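Local coordinates for endo-1,3-beta-glucanase (Streptomyces sioyaensis, PDB 3DGT), which probably hydrolyses internal 1,3-beta-glycosidic bonds of beta-glucans, this chain being the glycoside hydrolase family 16 catalytic domain of a longer protein, at residues A[135-139]-A[140-144]; A[179-183]-A[184-188]; A[222-225]-A[226-229]. One frame throughout, in Å; residues are numbered along the deposited sequence.

Contact 1 (A[135-139]-A[140-144]); sequences QNWPG and VGELD
Trp137 and Glu142 meet side chain to side chain, the indole N-H donating to a carboxylate oxygen. Trp137 NE1 lies 2.7 Å from Glu142 OE1, and the N-H points at it with a bend (141°). The donor stands above the carboxylate plane, and ring and carboxylate planes are turned 63° apart. Glu142 spans the distance because its chain is extended, with CG anti to the backbone N (chi1 179°). Tryptophan suits its place by pairing a single directional donor with a broad apolar surface: Pro138 CB sits 3.5 Å above the ring, over its centre, an arrangement helped by the cis peptide bond between the two residues. His160 also meets the indole.

Glu142 and Asp144, with Glu147 just beyond, match the Glu-x-Asp-x-x-Glu signature of glycoside hydrolase family 16. Strand 142-144 is therefore probably part of the active-site cleft, as in relatives, with Trp137 helping to position the first acid.

Backbone bonds shape the approach to that strand. Val140 N donates to Asn136 O (3.0 Å), and Gly141 N to Pro138 O (3.0 Å), closing a type I turn from Pro138 to Gly141. Glycine fits position 141, since at its positive phi a beta carbon would collide with the carbonyl oxygen of Val140.

Val140 lays its two methyls against the Asn136 amide in van der Waals contact, Val140 CG1 3.9 Å from Asn136 OD1 and CG2 4.0 Å from Asn136 ND2. That same ND2 is held by Pro129 O.

Contact 2 (A[179-183]-A[184-188]); sequences TACPN and TTCQS. Unlike the reference sequence in segment 184-188: Gln187 (reference His).
Cys181 and Cys186 form a disulfide that closes this loop on its buried side, Cys181 SG to Cys186 SG being 2.0 Å. The bridge turns through 107° about the S-S bond. In both cysteines the sulfur is anti to the carbonyl carbon, which carries it across the loop to its mate. Tyr193 of strand 191-198 packs against both halves of the bridge, while Met108 touches Cys186 and Asn153 OD1 receives the Cys186 N-H.

The far end of the loop, at Asn183 and Thr184, is exposed and held more lightly. Here the chain reverses through a tight bond from Thr184 N to Pro182 O (2.8 Å), with Asn183 in the middle at a positive phi (phi 74°, psi -54°), a conformation that asparagine tolerates better than a beta-branched residue would. Pro182 O also receives His191 NE2, so the turn is tied to the body of the domain. Farther along, Ser188 OG donates to Thr185 O (2.8 Å), and Ser188 N makes a weak bond to Thr185 OG1 (3.0 Å). Both short hydroxyl side chains stay close to the backbone there.

The bond across a single residue, with these backbone angles, is the classic gamma turn, here at the tip of a disulfide-closed loop linking strands 175-179 and 191-198.

Contact 3 (A[222-225]-A[226-229]); sequences QMDA and ATWT. Unlike the reference sequence in segment 222-225: Gln222 (reference His). Unlike the reference sequence in segment 226-229: Ala226 (reference Val).
Asp224 grips Thr227 twice through a single carboxylate oxygen. Asp224 OD1 accepts from Thr227 N at 2.9 Å, nearly along its own C-O axis, and from Thr227 OG1 at 2.8 Å, this second donor standing above the carboxylate plane. Asp224 CG lies between the backbone N and the carbonyl carbon (chi1 67°), which folds the carboxylate over the first turn. This is an N-cap: aspartate serves well here because its short side chain reaches a backbone N-H left without a carbonyl from the preceding turn, and its probable negative charge would suit the helix dipole.

The regular bonds then take over. Trp228 N donates to Asp224 O (3.1 Å), and Ala225 O receives both Thr229 N and, at 2.8 Å, Thr229 OG1, a threonine hydroxyl turned back on its own helix.

On the buried side, Met223 packs against the first helical turn. Thr227 CG2 touches Met223 SD at 3.6 Å, the threonine thus dividing its two branches between cap and apolar floor. The same sulfur meets the edge of Trp228 in the ring plane, 3.8 Å from CE3, a Met-aromatic contact. An alanine in place of Thr227 has neither hydroxyl nor methyl branch: Asp224 OD1, keeping only the backbone N-H of its two donors, is likely to turn more freely, and a gap would probably open beside Met223 SD.

Helix 225-232 lies in the connection between strands 213-219 and 236-244; Glu204 holds Trp228 NE1, and Met223 reaches Ile175 of strand 175-179 and touches Cys161 and Cys169, disulfide-linked in a structure of this protein.

In the fold
The three contacts follow one another along the chain within the family 16 catalytic domain. Contacts 1 and 3 lie on the same side of the chain's centre, their centres about 13 Å apart and nearest atoms about 5 Å apart. Contact 2 is on the opposite side from contact 1, about 28 Å between centres, and its centre is about 33 Å from that of contact 3. Strands still relate them: 142-144 of contact 1 pairs with 155-160, which pairs with 175-179, the strand that leads into contact 2 and also touches contact 3. Thus a turn entering the probable active-site strand, a disulfide-closed loop and a capped helix are local connections at separate places on one beta-rich framework.

Contact 1 (A[135-139]-A[140-144])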
ATOM      1  N   GLN A 135       7.661  16.080  -4.270  1.00 13.41           N
ATOM      2  CA  GLN A 135       7.503  17.283  -3.444  1.00 13.89           C
ATOM      3  C   GLN A 135       6.075  17.806  -3.404  1.00 13.72           C
ATOM      4  O   GLN A 135       5.834  18.939  -2.964  1.00 14.16           O
ATOM      5  CB  GLN A 135       8.433  18.392  -3.949  1.00 13.80           C
ATOM      6  CG  GLN A 135       9.915  18.004  -3.988  1.00 15.31           C
ATOM      7  CD  GLN A 135      10.547  17.850  -2.612  1.00 15.54           C
ATOM      8  OE1 GLN A 135       9.960  18.209  -1.585  1.00 15.60           O
ATOM      9  NE2 GLN A 135      11.763  17.309  -2.584  1.00 19.03           N
ATOM     10  N   ASN A 136       5.133  16.983  -3.859  1.00 13.17           N
ATOM     11  CA  ASN A 136       3.738  17.412  -4.008  1.00 13.09           C
ATOM     12  C   ASN A 136       2.738  16.595  -3.184  1.00 13.07           C
ATOM     13  O   ASN A 136       1.569  16.483  -3.548  1.00 13.94           O
ATOM     14  CB  ASN A 136       3.337  17.473  -5.494  1.00 13.21           C
ATOM     15  CG  ASN A 136       3.727  16.216  -6.273  1.00 13.05           C
ATOM     16  OD1 ASN A 136       4.158  15.224  -5.701  1.00 11.97           O
ATOM     17  ND2 ASN A 136       3.573  16.266  -7.594  1.00 14.13           N
ATOM     18  N   TRP A 137       3.201  16.056  -2.056  1.00 12.92           N
ATOM     19  CA  TRP A 137       2.334  15.390  -1.079  1.00 12.99           C
ATOM     20  C   TRP A 137       1.788  16.412  -0.077  1.00 13.01           C
ATOM     21  O   TRP A 137       2.542  17.264   0.387  1.00 12.93           O
ATOM     22  CB  TRP A 137       3.130  14.316  -0.323  1.00 13.55           C
ATOM     23  CG  TRP A 137       2.274  13.389   0.505  1.00 13.37           C
ATOM     24  CD1 TRP A 137       1.782  12.169   0.120  1.00 13.74           C
ATOM     25  CD2 TRP A 137       1.794  13.610   1.844  1.00 13.62           C
ATOM     26  NE1 TRP A 137       1.032  11.620   1.131  1.00 13.89           N
ATOM     27  CE2 TRP A 137       1.019  12.481   2.198  1.00 13.66           C
ATOM     28  CE3 TRP A 137       1.945  14.649   2.776  1.00 13.15           C
ATOM     29  CZ2 TRP A 137       0.402  12.360   3.451  1.00 13.38           C
ATOM     30  CZ3 TRP A 137       1.329  14.527   4.013  1.00 13.73           C
ATOM     31  CH2 TRP A 137       0.563  13.393   4.335  1.00 13.96           C
ATOM     32  N   PRO A 138       0.497  16.303   0.311  1.00 12.19           N
ATOM     33  CA  PRO A 138      -0.510  15.311  -0.068  1.00 12.41           C
ATOM     34  C   PRO A 138      -1.391  15.725  -1.235  1.00 12.03           C
ATOM     35  O   PRO A 138      -2.289  14.977  -1.604  1.00 11.85           O
ATOM     36  CB  PRO A 138      -1.362  15.227   1.200  1.00 11.86           C
ATOM     37  CG  PRO A 138      -1.395  16.661   1.674  1.00 13.15           C
ATOM     38  CD  PRO A 138      -0.042  17.236   1.328  1.00 12.55           C
ATOM     39  N   GLY A 139      -1.139  16.895  -1.819  1.00 11.95           N
ATOM     40  CA  GLY A 139      -2.046  17.441  -2.830  1.00 11.99           C
ATOM     41  C   GLY A 139      -2.232  16.524  -4.025  1.00 12.18           C
ATOM     42  O   GLY A 139      -3.291  16.501  -4.646  1.00 12.78           O
ATOM     43  N   VAL A 140      -1.190  15.761  -4.349  1.00 11.74           N
ATOM     44  CA  VAL A 140      -1.191  14.875  -5.519  1.00 12.47           C
ATOM     45  C   VAL A 140      -2.098  13.649  -5.342  1.00 12.18           C
ATOM     46  O   VAL A 140      -2.453  12.979  -6.324  1.00 12.40           O
ATOM     47  CB  VAL A 140       0.264  14.438  -5.851  1.00 12.62           C
ATOM     48  CG1 VAL A 140       0.793  13.445  -4.812  1.00 12.91           C
ATOM     49  CG2 VAL A 140       0.366  13.862  -7.252  1.00 13.58           C
ATOM     50  N   GLY A 141      -2.458  13.357  -4.092  1.00 12.59           N
ATOM     51  CA  GLY A 141      -3.350  12.237  -3.768  1.00 12.29           C
ATOM     52  C   GLY A 141      -2.626  10.953  -3.416  1.00 12.21           C
ATOM     53  O   GLY A 141      -1.707  10.521  -4.129  1.00 12.22           O
ATOM     54  N   GLU A 142      -3.057  10.347  -2.313  1.00 11.68           N
ATOM     55  CA  GLU A 142      -2.561   9.044  -1.873  1.00 11.66           C
ATOM     56  C   GLU A 142      -3.740   8.205  -1.425  1.00 11.74           C
ATOM     57  O   GLU A 142      -4.569   8.660  -0.640  1.00 11.77           O
ATOM     58  CB  GLU A 142      -1.574   9.185  -0.718  1.00 11.84           C
ATOM     59  CG  GLU A 142      -1.050   7.833  -0.210  1.00 11.64           C
ATOM     60  CD  GLU A 142       0.115   7.965   0.739  1.00 12.32           C
ATOM     61  OE1 GLU A 142       0.878   8.945   0.628  1.00 15.42           O
ATOM     62  OE2 GLU A 142       0.295   7.064   1.584  1.00 11.71           O
ATOM     63  N   LEU A 143      -3.813   6.983  -1.937  1.00 11.66           N
ATOM     64  CA  LEU A 143      -4.843   6.052  -1.518  1.00 11.47           C
ATOM     65  C   LEU A 143      -4.182   4.883  -0.823  1.00 11.24           C
ATOM     66  O   LEU A 143      -3.530   4.061  -1.461  1.00 11.44           O
ATOM     67  CB  LEU A 143      -5.666   5.579  -2.718  1.00 11.74           C
ATOM     68  CG  LEU A 143      -6.280   6.667  -3.604  1.00 11.81           C
ATOM     69  CD1 LEU A 143      -6.992   6.060  -4.806  1.00 13.31           C
ATOM     70  CD2 LEU A 143      -7.229   7.564  -2.824  1.00 13.81           C
ATOM     71  N   ASP A 144      -4.307   4.848   0.498  1.00 11.34           N
ATOM     72  CA  ASP A 144      -3.737   3.772   1.289  1.00 11.02           C
ATOM     73  C   ASP A 144      -4.771   2.674   1.416  1.00 11.49           C
ATOM     74  O   ASP A 144      -5.751   2.817   2.142  1.00 11.63           O
ATOM     75  CB  ASP A 144      -3.305   4.298   2.657  1.00 11.29           C
ATOM     76  CG  ASP A 144      -2.217   5.340   2.552  1.00 11.36           C
ATOM     77  OD1 ASP A 144      -1.281   5.147   1.739  1.00 11.37           O
ATOM     78  OD2 ASP A 144      -2.265   6.341   3.296  1.00 12.51           O
TER

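Contact 2 (A[179-183]-A[184-188])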
ATOM      1  N   THR A 179     -10.347  -1.442  10.720  1.00 11.99           N
ATOM      2  CA  THR A 179     -11.262  -2.508  11.121  1.00 13.00           C
ATOM      3  C   THR A 179     -10.494  -3.820  11.210  1.00 12.35           C
ATOM      4  O   THR A 179      -9.471  -3.989  10.537  1.00 12.40           O
ATOM      5  CB  THR A 179     -12.447  -2.610  10.118  1.00 13.25           C
ATOM      6  OG1 THR A 179     -13.531  -3.340  10.714  1.00 16.34           O
ATOM      7  CG2 THR A 179     -12.030  -3.279   8.820  1.00 14.22           C
ATOM      8  N   ALA A 180     -10.974  -4.742  12.039  1.00 12.38           N
ATOM      9  CA  ALA A 180     -10.379  -6.070  12.136  1.00 12.10           C
ATOM     10  C   ALA A 180     -10.580  -6.840  10.832  1.00 12.01           C
ATOM     11  O   ALA A 180     -11.576  -6.636  10.125  1.00 13.08           O
ATOM     12  CB  ALA A 180     -10.996  -6.837  13.301  1.00 11.57           C
ATOM     13  N   CYS A 181      -9.650  -7.730  10.499  1.00 12.58           N
ATOM     14  CA  CYS A 181      -9.890  -8.590   9.348  1.00 12.89           C
ATOM     15  C   CYS A 181     -11.045  -9.531   9.664  1.00 13.07           C
ATOM     16  O   CYS A 181     -11.117 -10.083  10.764  1.00 13.69           O
ATOM     17  CB  CYS A 181      -8.645  -9.376   8.971  1.00 13.11           C
ATOM     18  SG  CYS A 181      -7.440  -8.393   8.068  1.00 13.59           S
ATOM     19  N   PRO A 182     -11.982  -9.675   8.720  1.00 12.79           N
ATOM     20  CA  PRO A 182     -13.038 -10.664   8.903  1.00 12.64           C
ATOM     21  C   PRO A 182     -12.524 -12.102   9.041  1.00 12.84           C
ATOM     22  O   PRO A 182     -11.554 -12.493   8.377  1.00 12.64           O
ATOM     23  CB  PRO A 182     -13.873 -10.518   7.626  1.00 12.72           C
ATOM     24  CG  PRO A 182     -13.606  -9.129   7.156  1.00 12.75           C
ATOM     25  CD  PRO A 182     -12.165  -8.902   7.479  1.00 13.24           C
ATOM     26  N   ASN A 183     -13.182 -12.843   9.937  1.00 13.18           N
ATOM     27  CA  ASN A 183     -13.028 -14.300  10.119  1.00 13.30           C
ATOM     28  C   ASN A 183     -11.762 -14.761  10.807  1.00 13.64           C
ATOM     29  O   ASN A 183     -11.812 -15.538  11.769  1.00 15.02           O
ATOM     30  CB  ASN A 183     -13.167 -15.058   8.800  1.00 13.67           C
ATOM     31  CG  ASN A 183     -14.496 -14.835   8.145  1.00 14.20           C
ATOM     32  OD1 ASN A 183     -15.545 -15.121   8.729  1.00 16.07           O
ATOM     33  ND2 ASN A 183     -14.469 -14.335   6.913  1.00 14.19           N
ATOM     34  N   THR A 184     -10.625 -14.326  10.273  1.00 13.10           N
ATOM     35  CA  THR A 184      -9.316 -14.716  10.789  1.00 12.67           C
ATOM     36  C   THR A 184      -8.491 -13.440  10.908  1.00 12.39           C
ATOM     37  O   THR A 184      -8.817 -12.424  10.279  1.00 12.50           O
ATOM     38  CB  THR A 184      -8.594 -15.700   9.842  1.00 12.50           C
ATOM     39  OG1 THR A 184      -8.423 -15.096   8.550  1.00 12.79           O
ATOM     40  CG2 THR A 184      -9.384 -16.997   9.680  1.00 12.98           C
ATOM     41  N   THR A 185      -7.430 -13.472  11.705  1.00 12.51           N
ATOM     42  CA  THR A 185      -6.599 -12.272  11.850  1.00 12.82           C
ATOM     43  C   THR A 185      -5.884 -11.937  10.554  1.00 12.43           C
ATOM     44  O   THR A 185      -5.605 -12.817   9.745  1.00 12.45           O
ATOM     45  CB  THR A 185      -5.526 -12.389  12.951  1.00 13.24           C
ATOM     46  OG1 THR A 185      -4.495 -13.294  12.532  1.00 14.76           O
ATOM     47  CG2 THR A 185      -6.149 -12.817  14.278  1.00 13.96           C
ATOM     48  N   CYS A 186      -5.560 -10.661  10.380  1.00 12.38           N
ATOM     49  CA  CYS A 186      -4.814 -10.212   9.215  1.00 12.12           C
ATOM     50  C   CYS A 186      -3.451 -10.891   9.100  1.00 11.95           C
ATOM     51  O   CYS A 186      -2.932 -11.068   7.991  1.00 11.70           O
ATOM     52  CB  CYS A 186      -4.631  -8.690   9.251  1.00 12.30           C
ATOM     53  SG  CYS A 186      -6.146  -7.725   9.507  1.00 13.18           S
ATOM     54  N   GLN A 187      -2.882 -11.270  10.243  1.00 11.84           N
ATOM     55  CA  GLN A 187      -1.550 -11.881  10.317  1.00 11.55           C
ATOM     56  C   GLN A 187      -1.554 -13.374  10.013  1.00 11.84           C
ATOM     57  O   GLN A 187      -0.526 -13.944   9.612  1.00 12.31           O
ATOM     58  CB  GLN A 187      -0.972 -11.670  11.717  1.00 11.98           C
ATOM     59  CG  GLN A 187      -0.438 -10.271  11.976  1.00 10.97           C
ATOM     60  CD  GLN A 187      -1.539  -9.226  12.057  1.00 11.82           C
ATOM     61  OE1 GLN A 187      -2.667  -9.515  12.477  1.00 11.98           O
ATOM     62  NE2 GLN A 187      -1.219  -8.004  11.653  1.00 10.62           N
ATOM     63  N   SER A 188      -2.703 -14.014  10.210  1.00 11.64           N
ATOM     64  CA  SER A 188      -2.785 -15.472  10.152  1.00 12.05           C
ATOM     65  C   SER A 188      -2.717 -16.075   8.751  1.00 12.14           C
ATOM     66  O   SER A 188      -2.347 -17.248   8.594  1.00 13.02           O
ATOM     67  CB  SER A 188      -4.062 -15.949  10.841  1.00 12.05           C
ATOM     68  OG  SER A 188      -5.222 -15.617  10.100  1.00 13.06           O
TER

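Contact 3 (A[222-225]-A[226-229])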
ATOM      1  N   GLN A 222     -16.404  16.019   0.005  1.00 16.08           N
ATOM      2  CA  GLN A 222     -15.700  16.225   1.280  1.00 16.37           C
ATOM      3  C   GLN A 222     -14.606  17.275   1.168  1.00 16.40           C
ATOM      4  O   GLN A 222     -13.992  17.648   2.164  1.00 17.40           O
ATOM      5  CB  GLN A 222     -15.103  14.922   1.822  1.00 16.11           C
ATOM      6  CG  GLN A 222     -16.142  13.949   2.337  1.00 15.78           C
ATOM      7  CD  GLN A 222     -15.516  12.741   2.999  1.00 16.04           C
ATOM      8  OE1 GLN A 222     -15.088  12.786   4.150  1.00 18.42           O
ATOM      9  NE2 GLN A 222     -15.467  11.652   2.274  1.00 14.33           N
ATOM     10  N   MET A 223     -14.344  17.740  -0.050  1.00 16.66           N
ATOM     11  CA  MET A 223     -13.321  18.759  -0.284  1.00 16.62           C
ATOM     12  C   MET A 223     -13.762  19.615  -1.468  1.00 17.21           C
ATOM     13  O   MET A 223     -14.737  19.274  -2.144  1.00 17.22           O
ATOM     14  CB  MET A 223     -11.957  18.093  -0.540  1.00 17.16           C
ATOM     15  CG  MET A 223     -11.943  17.142  -1.735  1.00 16.11           C
ATOM     16  SD  MET A 223     -10.657  15.879  -1.665  1.00 15.52           S
ATOM     17  CE  MET A 223     -11.433  14.685  -0.586  1.00 16.96           C
ATOM     18  N   ASP A 224     -13.071  20.726  -1.723  1.00 17.66           N
ATOM     19  CA  ASP A 224     -13.430  21.545  -2.877  1.00 18.67           C
ATOM     20  C   ASP A 224     -13.014  20.888  -4.201  1.00 18.58           C
ATOM     21  O   ASP A 224     -12.241  19.917  -4.204  1.00 18.22           O
ATOM     22  CB  ASP A 224     -12.972  23.015  -2.734  1.00 19.27           C
ATOM     23  CG  ASP A 224     -11.461  23.198  -2.743  1.00 21.69           C
ATOM     24  OD1 ASP A 224     -10.725  22.340  -3.263  1.00 23.49           O
ATOM     25  OD2 ASP A 224     -11.010  24.261  -2.250  1.00 24.67           O
ATOM     26  N   ALA A 225     -13.544  21.400  -5.311  1.00 18.81           N
ATOM     27  CA  ALA A 225     -13.290  20.837  -6.634  1.00 18.45           C
ATOM     28  C   ALA A 225     -11.804  20.760  -6.968  1.00 18.55           C
ATOM     29  O   ALA A 225     -11.336  19.732  -7.448  1.00 18.39           O
ATOM     30  CB  ALA A 225     -14.048  21.626  -7.714  1.00 19.12           C
ATOM     31  N   ALA A 226     -11.067  21.837  -6.707  1.00 18.17           N
ATOM     32  CA  ALA A 226      -9.627  21.857  -6.988  1.00 17.62           C
ATOM     33  C   ALA A 226      -8.873  20.769  -6.222  1.00 16.85           C
ATOM     34  O   ALA A 226      -8.009  20.094  -6.790  1.00 17.13           O
ATOM     35  CB  ALA A 226      -9.032  23.238  -6.704  1.00 18.36           C
ATOM     36  N   THR A 227      -9.193  20.601  -4.941  1.00 15.66           N
ATOM     37  CA  THR A 227      -8.540  19.589  -4.104  1.00 15.48           C
ATOM     38  C   THR A 227      -8.792  18.174  -4.653  1.00 15.24           C
ATOM     39  O   THR A 227      -7.867  17.354  -4.746  1.00 14.80           O
ATOM     40  CB  THR A 227      -8.984  19.721  -2.633  1.00 15.27           C
ATOM     41  OG1 THR A 227      -8.590  21.010  -2.143  1.00 17.18           O
ATOM     42  CG2 THR A 227      -8.334  18.663  -1.754  1.00 15.10           C
ATOM     43  N   TRP A 228     -10.033  17.902  -5.052  1.00 14.78           N
ATOM     44  CA  TRP A 228     -10.388  16.590  -5.602  1.00 14.70           C
ATOM     45  C   TRP A 228      -9.696  16.349  -6.936  1.00 15.10           C
ATOM     46  O   TRP A 228      -9.175  15.262  -7.180  1.00 14.89           O
ATOM     47  CB  TRP A 228     -11.911  16.447  -5.722  1.00 14.83           C
ATOM     48  CG  TRP A 228     -12.383  15.097  -6.234  1.00 14.23           C
ATOM     49  CD1 TRP A 228     -12.854  14.818  -7.486  1.00 15.27           C
ATOM     50  CD2 TRP A 228     -12.421  13.856  -5.507  1.00 14.36           C
ATOM     51  NE1 TRP A 228     -13.190  13.488  -7.586  1.00 14.64           N
ATOM     52  CE2 TRP A 228     -12.937  12.874  -6.385  1.00 14.89           C
ATOM     53  CE3 TRP A 228     -12.084  13.483  -4.198  1.00 15.26           C
ATOM     54  CZ2 TRP A 228     -13.111  11.535  -5.995  1.00 15.21           C
ATOM     55  CZ3 TRP A 228     -12.267  12.151  -3.809  1.00 15.49           C
ATOM     56  CH2 TRP A 228     -12.777  11.200  -4.706  1.00 15.49           C
ATOM     57  N   THR A 229      -9.691  17.373  -7.782  1.00 15.59           N
ATOM     58  CA  THR A 229      -9.020  17.349  -9.086  1.00 16.20           C
ATOM     59  C   THR A 229      -7.527  17.063  -8.925  1.00 15.59           C
ATOM     60  O   THR A 229      -6.967  16.210  -9.621  1.00 15.26           O
ATOM     61  CB  THR A 229      -9.221  18.712  -9.821  1.00 16.54           C
ATOM     62  OG1 THR A 229     -10.617  18.926 -10.058  1.00 21.34           O
ATOM     63  CG2 THR A 229      -8.464  18.752 -11.141  1.00 18.71           C
TER